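Long-range contact in glycine cleavage system H protein (Mycobacterium tuberculosis, PDB 3IFT), which probably shuttles the methylamine group of glycine from the P protein to the T protein of the glycine cleavage system on a covalently attached lipoyl arm: residues S43-V55 with T65-D77. Sequence-based numbering, arbitrary orientation.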
ATOM      1  N   SER A  43       6.732   0.890 -11.018  1.00  7.16           N
ATOM      2  CA  SER A  43       7.333   0.915 -12.333  1.00  7.56           C
ATOM      3  C   SER A  43       6.432   1.620 -13.335  1.00  7.63           C
ATOM      4  O   SER A  43       6.908   2.419 -14.147  1.00  8.18           O
ATOM      5  CB  SER A  43       7.657  -0.489 -12.789  1.00  7.63           C
ATOM      6  OG  SER A  43       8.403  -0.380 -13.988  1.00  9.56           O
ATOM      7  N   ALA A  44       5.134   1.358 -13.239  1.00  6.24           N
ATOM      8  CA  ALA A  44       4.163   1.951 -14.138  1.00  6.99           C
ATOM      9  C   ALA A  44       4.030   3.451 -13.908  1.00  7.98           C
ATOM     10  O   ALA A  44       3.899   4.220 -14.845  1.00  7.70           O
ATOM     11  CB  ALA A  44       2.809   1.301 -13.948  1.00  5.67           C
ATOM     12  N   LEU A  45       4.024   3.843 -12.645  1.00  9.55           N
ATOM     13  CA  LEU A  45       3.868   5.242 -12.308  1.00 10.40           C
ATOM     14  C   LEU A  45       5.049   6.043 -12.802  1.00 10.64           C
ATOM     15  O   LEU A  45       4.876   7.146 -13.289  1.00 12.24           O
ATOM     16  CB  LEU A  45       3.757   5.393 -10.802  1.00 10.33           C
ATOM     17  CG  LEU A  45       3.256   6.713 -10.247  1.00 11.91           C
ATOM     18  CD1 LEU A  45       1.776   6.903 -10.597  1.00  9.58           C
ATOM     19  CD2 LEU A  45       3.510   6.665  -8.715  1.00 14.68           C
ATOM     20  N   GLY A  46       6.247   5.516 -12.618  1.00 10.62           N
ATOM     21  CA  GLY A  46       7.449   6.271 -12.899  1.00 12.27           C
ATOM     22  C   GLY A  46       8.089   6.680 -11.583  1.00 12.09           C
ATOM     23  O   GLY A  46       7.554   6.416 -10.497  1.00 13.23           O
ATOM     24  N   ASP A  47       9.236   7.315 -11.674  1.00 11.73           N
ATOM     25  CA  ASP A  47       9.908   7.834 -10.497  1.00 12.66           C
ATOM     26  C   ASP A  47       8.993   8.712  -9.645  1.00 12.03           C
ATOM     27  O   ASP A  47       8.486   9.746 -10.076  1.00 10.93           O
ATOM     28  CB  ASP A  47      11.153   8.627 -10.888  1.00 13.49           C
ATOM     29  CG  ASP A  47      12.243   7.756 -11.455  1.00 15.82           C
ATOM     30  OD1 ASP A  47      12.258   6.530 -11.221  1.00 17.80           O
ATOM     31  OD2 ASP A  47      13.102   8.325 -12.131  1.00 21.58           O
ATOM     32  N   VAL A  48       8.817   8.298  -8.403  1.00 11.65           N
ATOM     33  CA  VAL A  48       7.948   8.998  -7.525  1.00 12.16           C
ATOM     34  C   VAL A  48       8.651  10.248  -7.069  1.00 13.62           C
ATOM     35  O   VAL A  48       9.735  10.212  -6.515  1.00 13.63           O
ATOM     36  CB  VAL A  48       7.536   8.156  -6.345  1.00 12.24           C
ATOM     37  CG1 VAL A  48       6.671   8.960  -5.420  1.00 11.37           C
ATOM     38  CG2 VAL A  48       6.823   6.893  -6.860  1.00  8.57           C
ATOM     39  N   VAL A  49       7.995  11.345  -7.350  1.00 15.40           N
ATOM     40  CA  VAL A  49       8.450  12.649  -6.971  1.00 17.91           C
ATOM     41  C   VAL A  49       7.652  13.144  -5.778  1.00 19.23           C
ATOM     42  O   VAL A  49       8.089  14.059  -5.088  1.00 20.03           O
ATOM     43  CB  VAL A  49       8.284  13.618  -8.148  1.00 18.05           C
ATOM     44  CG1 VAL A  49       9.105  13.107  -9.329  1.00 17.00           C
ATOM     45  CG2 VAL A  49       6.845  13.724  -8.527  1.00 18.88           C
ATOM     46  N   PHE A  50       6.481  12.549  -5.540  1.00 20.13           N
ATOM     47  CA  PHE A  50       5.622  13.005  -4.455  1.00 20.45           C
ATOM     48  C   PHE A  50       4.647  11.910  -4.003  1.00 19.97           C
ATOM     49  O   PHE A  50       4.175  11.106  -4.790  1.00 19.71           O
ATOM     50  CB  PHE A  50       4.892  14.283  -4.851  1.00 21.20           C
ATOM     51  CG  PHE A  50       4.195  14.943  -3.700  1.00 24.60           C
ATOM     52  CD1 PHE A  50       4.942  15.460  -2.622  1.00 29.02           C
ATOM     53  CD2 PHE A  50       2.805  15.057  -3.675  1.00 26.19           C
ATOM     54  CE1 PHE A  50       4.286  16.080  -1.515  1.00 29.23           C
ATOM     55  CE2 PHE A  50       2.148  15.661  -2.584  1.00 27.73           C
ATOM     56  CZ  PHE A  50       2.890  16.168  -1.504  1.00 28.35           C
ATOM     57  N   VAL A  51       4.425  11.875  -2.701  1.00 19.83           N
ATOM     58  CA  VAL A  51       3.544  10.957  -2.037  1.00 19.97           C
ATOM     59  C   VAL A  51       2.712  11.749  -1.047  1.00 20.07           C
ATOM     60  O   VAL A  51       3.261  12.322  -0.128  1.00 19.65           O
ATOM     61  CB  VAL A  51       4.347   9.923  -1.267  1.00 19.38           C
ATOM     62  CG1 VAL A  51       3.427   9.039  -0.466  1.00 20.70           C
ATOM     63  CG2 VAL A  51       5.175   9.073  -2.249  1.00 20.09           C
ATOM     64  N   GLN A  52       1.405  11.814  -1.262  1.00 21.03           N
ATOM     65  CA  GLN A  52       0.518  12.432  -0.310  1.00 22.60           C
ATOM     66  C   GLN A  52      -0.075  11.308   0.485  1.00 22.98           C
ATOM     67  O   GLN A  52      -0.789  10.468  -0.062  1.00 23.44           O
ATOM     68  CB  GLN A  52      -0.588  13.265  -0.962  1.00 22.79           C
ATOM     69  CG  GLN A  52      -1.320  14.145   0.057  1.00 26.33           C
ATOM     70  CD  GLN A  52      -0.365  15.068   0.835  1.00 29.82           C
ATOM     71  OE1 GLN A  52       0.078  14.759   1.959  1.00 30.92           O
ATOM     72  NE2 GLN A  52      -0.021  16.194   0.217  1.00 32.57           N
ATOM     73  N   LEU A  53       0.274  11.282   1.767  1.00 23.25           N
ATOM     74  CA  LEU A  53      -0.238  10.298   2.696  1.00 23.28           C
ATOM     75  C   LEU A  53      -1.133  10.954   3.730  1.00 22.52           C
ATOM     76  O   LEU A  53      -1.051  12.154   3.957  1.00 21.10           O
ATOM     77  CB  LEU A  53       0.930   9.571   3.362  1.00 23.74           C
ATOM     78  CG  LEU A  53       1.570   8.611   2.351  1.00 24.67           C
ATOM     79  CD1 LEU A  53       2.716   7.820   2.917  1.00 24.31           C
ATOM     80  CD2 LEU A  53       0.490   7.699   1.784  1.00 26.17           C
ATOM     81  N   PRO A  54      -2.012  10.157   4.354  1.00 21.36           N
ATOM     82  CA  PRO A  54      -2.881  10.774   5.313  1.00 20.09           C
ATOM     83  C   PRO A  54      -2.127  10.971   6.613  1.00 17.58           C
ATOM     84  O   PRO A  54      -1.037  10.458   6.788  1.00 16.58           O
ATOM     85  CB  PRO A  54      -4.005   9.752   5.468  1.00 20.55           C
ATOM     86  CG  PRO A  54      -3.347   8.459   5.225  1.00 21.38           C
ATOM     87  CD  PRO A  54      -2.141   8.689   4.374  1.00 21.66           C
ATOM     88  N   VAL A  55      -2.737  11.722   7.510  1.00 15.82           N
ATOM     89  CA  VAL A  55      -2.140  12.087   8.765  1.00 14.89           C
ATOM     90  C   VAL A  55      -2.233  10.885   9.675  1.00 13.30           C
ATOM     91  O   VAL A  55      -3.226  10.152   9.626  1.00 11.88           O
ATOM     92  CB  VAL A  55      -2.894  13.340   9.266  1.00 15.62           C
ATOM     93  CG1 VAL A  55      -2.732  13.562  10.734  1.00 18.96           C
ATOM     94  CG2 VAL A  55      -2.425  14.538   8.425  1.00 16.85           C
ATOM     95  N   THR A  65     -10.027   6.659  -0.686  1.00 16.87           N
ATOM     96  CA  THR A  65      -8.835   7.363  -1.150  1.00 18.06           C
ATOM     97  C   THR A  65      -8.266   8.099   0.046  1.00 18.35           C
ATOM     98  O   THR A  65      -8.955   8.916   0.650  1.00 20.18           O
ATOM     99  CB  THR A  65      -9.170   8.383  -2.258  1.00 18.34           C
ATOM    100  OG1 THR A  65      -9.838   7.708  -3.310  1.00 20.30           O
ATOM    101  CG2 THR A  65      -7.907   9.066  -2.798  1.00 19.86           C
ATOM    102  N   PHE A  66      -7.041   7.797   0.429  1.00 18.48           N
ATOM    103  CA  PHE A  66      -6.385   8.556   1.501  1.00 18.46           C
ATOM    104  C   PHE A  66      -5.057   9.140   1.092  1.00 18.14           C
ATOM    105  O   PHE A  66      -4.304   9.624   1.905  1.00 18.07           O
ATOM    106  CB  PHE A  66      -6.250   7.761   2.805  1.00 18.95           C
ATOM    107  CG  PHE A  66      -5.461   6.479   2.720  1.00 20.51           C
ATOM    108  CD1 PHE A  66      -4.782   6.070   1.589  1.00 21.58           C
ATOM    109  CD2 PHE A  66      -5.369   5.692   3.850  1.00 21.57           C
ATOM    110  CE1 PHE A  66      -4.075   4.872   1.583  1.00 22.07           C
ATOM    111  CE2 PHE A  66      -4.652   4.520   3.852  1.00 22.44           C
ATOM    112  CZ  PHE A  66      -4.006   4.109   2.705  1.00 23.63           C
ATOM    113  N   GLY A  67      -4.766   9.121  -0.193  1.00 17.82           N
ATOM    114  CA  GLY A  67      -3.509   9.666  -0.619  1.00 18.03           C
ATOM    115  C   GLY A  67      -3.319   9.530  -2.100  1.00 17.33           C
ATOM    116  O   GLY A  67      -4.209   9.135  -2.834  1.00 16.31           O
ATOM    117  N   GLU A  68      -2.117   9.842  -2.527  1.00 17.84           N
ATOM    118  CA  GLU A  68      -1.793   9.736  -3.903  1.00 17.74           C
ATOM    119  C   GLU A  68      -0.311   9.601  -3.964  1.00 16.53           C
ATOM    120  O   GLU A  68       0.423  10.045  -3.079  1.00 17.22           O
ATOM    121  CB  GLU A  68      -2.276  10.969  -4.691  1.00 18.31           C
ATOM    122  CG  GLU A  68      -1.621  12.271  -4.282  1.00 23.31           C
ATOM    123  CD  GLU A  68      -1.755  13.364  -5.332  1.00 29.15           C
ATOM    124  OE1 GLU A  68      -2.853  13.488  -5.945  1.00 30.50           O
ATOM    125  OE2 GLU A  68      -0.748  14.104  -5.535  1.00 34.79           O
ATOM    126  N   VAL A  69       0.121   8.944  -5.015  1.00 14.83           N
ATOM    127  CA  VAL A  69       1.509   8.810  -5.318  1.00 14.53           C
ATOM    128  C   VAL A  69       1.651   9.404  -6.722  1.00 14.07           C
ATOM    129  O   VAL A  69       0.805   9.196  -7.592  1.00 13.70           O
ATOM    130  CB  VAL A  69       1.954   7.354  -5.273  1.00 14.54           C
ATOM    131  CG1 VAL A  69       1.142   6.533  -6.298  1.00 13.85           C
ATOM    132  CG2 VAL A  69       3.419   7.293  -5.527  1.00 15.70           C
ATOM    133  N   GLU A  70       2.714  10.152  -6.917  1.00 13.12           N
ATOM    134  CA  GLU A  70       2.842  10.995  -8.080  1.00 13.48           C
ATOM    135  C   GLU A  70       4.259  10.867  -8.625  1.00 12.00           C
ATOM    136  O   GLU A  70       5.228  11.008  -7.884  1.00 11.56           O
ATOM    137  CB  GLU A  70       2.479  12.438  -7.687  1.00 13.28           C
ATOM    138  CG  GLU A  70       2.954  13.539  -8.586  1.00 18.70           C
ATOM    139  CD  GLU A  70       2.294  14.895  -8.253  1.00 23.42           C
ATOM    140  OE1 GLU A  70       1.376  14.934  -7.405  1.00 25.98           O
ATOM    141  OE2 GLU A  70       2.706  15.917  -8.853  1.00 28.86           O
ATOM    142  N   SER A  71       4.347  10.576  -9.920  1.00 12.01           N
ATOM    143  CA  SER A  71       5.579  10.704 -10.671  1.00 12.63           C
ATOM    144  C   SER A  71       5.469  12.018 -11.430  1.00 14.38           C
ATOM    145  O   SER A  71       4.417  12.665 -11.399  1.00 12.78           O
ATOM    146  CB  SER A  71       5.731   9.556 -11.656  1.00 13.50           C
ATOM    147  OG  SER A  71       4.740   9.596 -12.711  1.00  9.90           O
ATOM    148  N   THR A  72       6.496  12.382 -12.192  1.00 15.40           N
ATOM    149  CA  THR A  72       6.342  13.576 -13.041  1.00 17.16           C
ATOM    150  C   THR A  72       5.283  13.337 -14.120  1.00 17.00           C
ATOM    151  O   THR A  72       4.586  14.248 -14.519  1.00 17.39           O
ATOM    152  CB  THR A  72       7.646  14.018 -13.691  1.00 16.98           C
ATOM    153  OG1 THR A  72       8.149  12.962 -14.513  1.00 20.67           O
ATOM    154  CG2 THR A  72       8.657  14.394 -12.628  1.00 19.12           C
ATOM    155  N   LYS A  73       5.117  12.094 -14.551  1.00 17.62           N
ATOM    156  CA  LYS A  73       4.141  11.811 -15.603  1.00 17.57           C
ATOM    157  C   LYS A  73       2.758  11.416 -15.104  1.00 17.95           C
ATOM    158  O   LYS A  73       1.754  11.694 -15.772  1.00 18.47           O
ATOM    159  CB  LYS A  73       4.688  10.747 -16.544  1.00 18.27           C
ATOM    160  CG  LYS A  73       4.993   9.369 -15.922  1.00 20.02           C
ATOM    161  CD  LYS A  73       5.635   8.392 -16.964  1.00 20.34           C
ATOM    162  CE  LYS A  73       5.703   6.981 -16.467  1.00 18.44           C
ATOM    163  NZ  LYS A  73       4.335   6.398 -16.260  1.00 21.73           N
ATOM    164  N   SER A  74       2.687  10.766 -13.937  1.00 17.35           N
ATOM    165  CA  SER A  74       1.446  10.147 -13.484  1.00 16.32           C
ATOM    166  C   SER A  74       1.138  10.424 -12.013  1.00 16.44           C
ATOM    167  O   SER A  74       2.033  10.596 -11.158  1.00 14.12           O
ATOM    168  CB  SER A  74       1.502   8.636 -13.676  1.00 16.54           C
ATOM    169  OG  SER A  74       1.636   8.288 -15.035  1.00 16.12           O
ATOM    170  N   VAL A  75      -0.154  10.402 -11.739  1.00 16.75           N
ATOM    171  CA  VAL A  75      -0.676  10.511 -10.388  1.00 18.24           C
ATOM    172  C   VAL A  75      -1.600   9.323 -10.196  1.00 18.36           C
ATOM    173  O   VAL A  75      -2.393   8.995 -11.077  1.00 17.83           O
ATOM    174  CB  VAL A  75      -1.500  11.783 -10.160  1.00 18.21           C
ATOM    175  CG1 VAL A  75      -1.952  11.860  -8.678  1.00 20.42           C
ATOM    176  CG2 VAL A  75      -0.724  13.018 -10.546  1.00 19.24           C
ATOM    177  N   SER A  76      -1.476   8.676  -9.049  1.00 18.31           N
ATOM    178  CA  SER A  76      -2.346   7.565  -8.727  1.00 18.69           C
ATOM    179  C   SER A  76      -2.849   7.701  -7.306  1.00 17.77           C
ATOM    180  O   SER A  76      -2.071   7.916  -6.395  1.00 15.52           O
ATOM    181  CB  SER A  76      -1.597   6.263  -8.883  1.00 19.07           C
ATOM    182  OG  SER A  76      -2.524   5.205  -9.071  1.00 24.17           O
ATOM    183  N   ASP A  77      -4.155   7.569  -7.150  1.00 17.10           N
ATOM    184  CA  ASP A  77      -4.763   7.589  -5.844  1.00 17.70           C
ATOM    185  C   ASP A  77      -4.301   6.387  -5.051  1.00 15.60           C
ATOM    186  O   ASP A  77      -4.055   5.327  -5.587  1.00 14.49           O
ATOM    187  CB  ASP A  77      -6.289   7.605  -5.960  1.00 18.51           C
ATOM    188  CG  ASP A  77      -6.828   8.971  -6.314  1.00 22.30           C
ATOM    189  OD1 ASP A  77      -6.106   9.976  -6.154  1.00 27.26           O
ATOM    190  OD2 ASP A  77      -8.002   9.047  -6.712  1.00 28.98           O
TER
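Lys73, the predicted lipoyl attachment site, sits in the tight turn of a lipoyl-domain beta hairpin and, unmodified, bends back onto the end of helix 39-45. Its extended chain kinks at the end (chi4 65°), bringing NZ to 2.6 Å from Ala44 O, with a weaker bond to Leu45 O. That second carbonyl also accepts from Ser71 OG, above the carbonyl plane; the same hydroxyl takes the Ser74 backbone N-H in an ST motif, tying helix end to turn. The Ser71 bonds would remain if Lys73 carried lipoate, a worked example of a turn, probably held by its own residues, that presents a swinging-arm lysine.

Leu45, CG anti to its backbone N (chi1 -165°), sends CD1 to Ser74 CB at 3.5 Å and packs CD2 tightly against both Val69 methyls. Val48 crosses Val69 at about a right angle, its CG1 3.7 Å from Val69 CG2. On the other face of the antiparallel pair 48-52/65-71, Glu68 OE2 lies near the plane of the Phe50 ring, at its edge, 4.1 Å from CD2, the carboxylate turned 77° from the ring. A classic beta bulge joins the strands next to Phe50, Glu70 O accepting from both Val49 N (2.8 Å) and Phe50 N (3.1 Å).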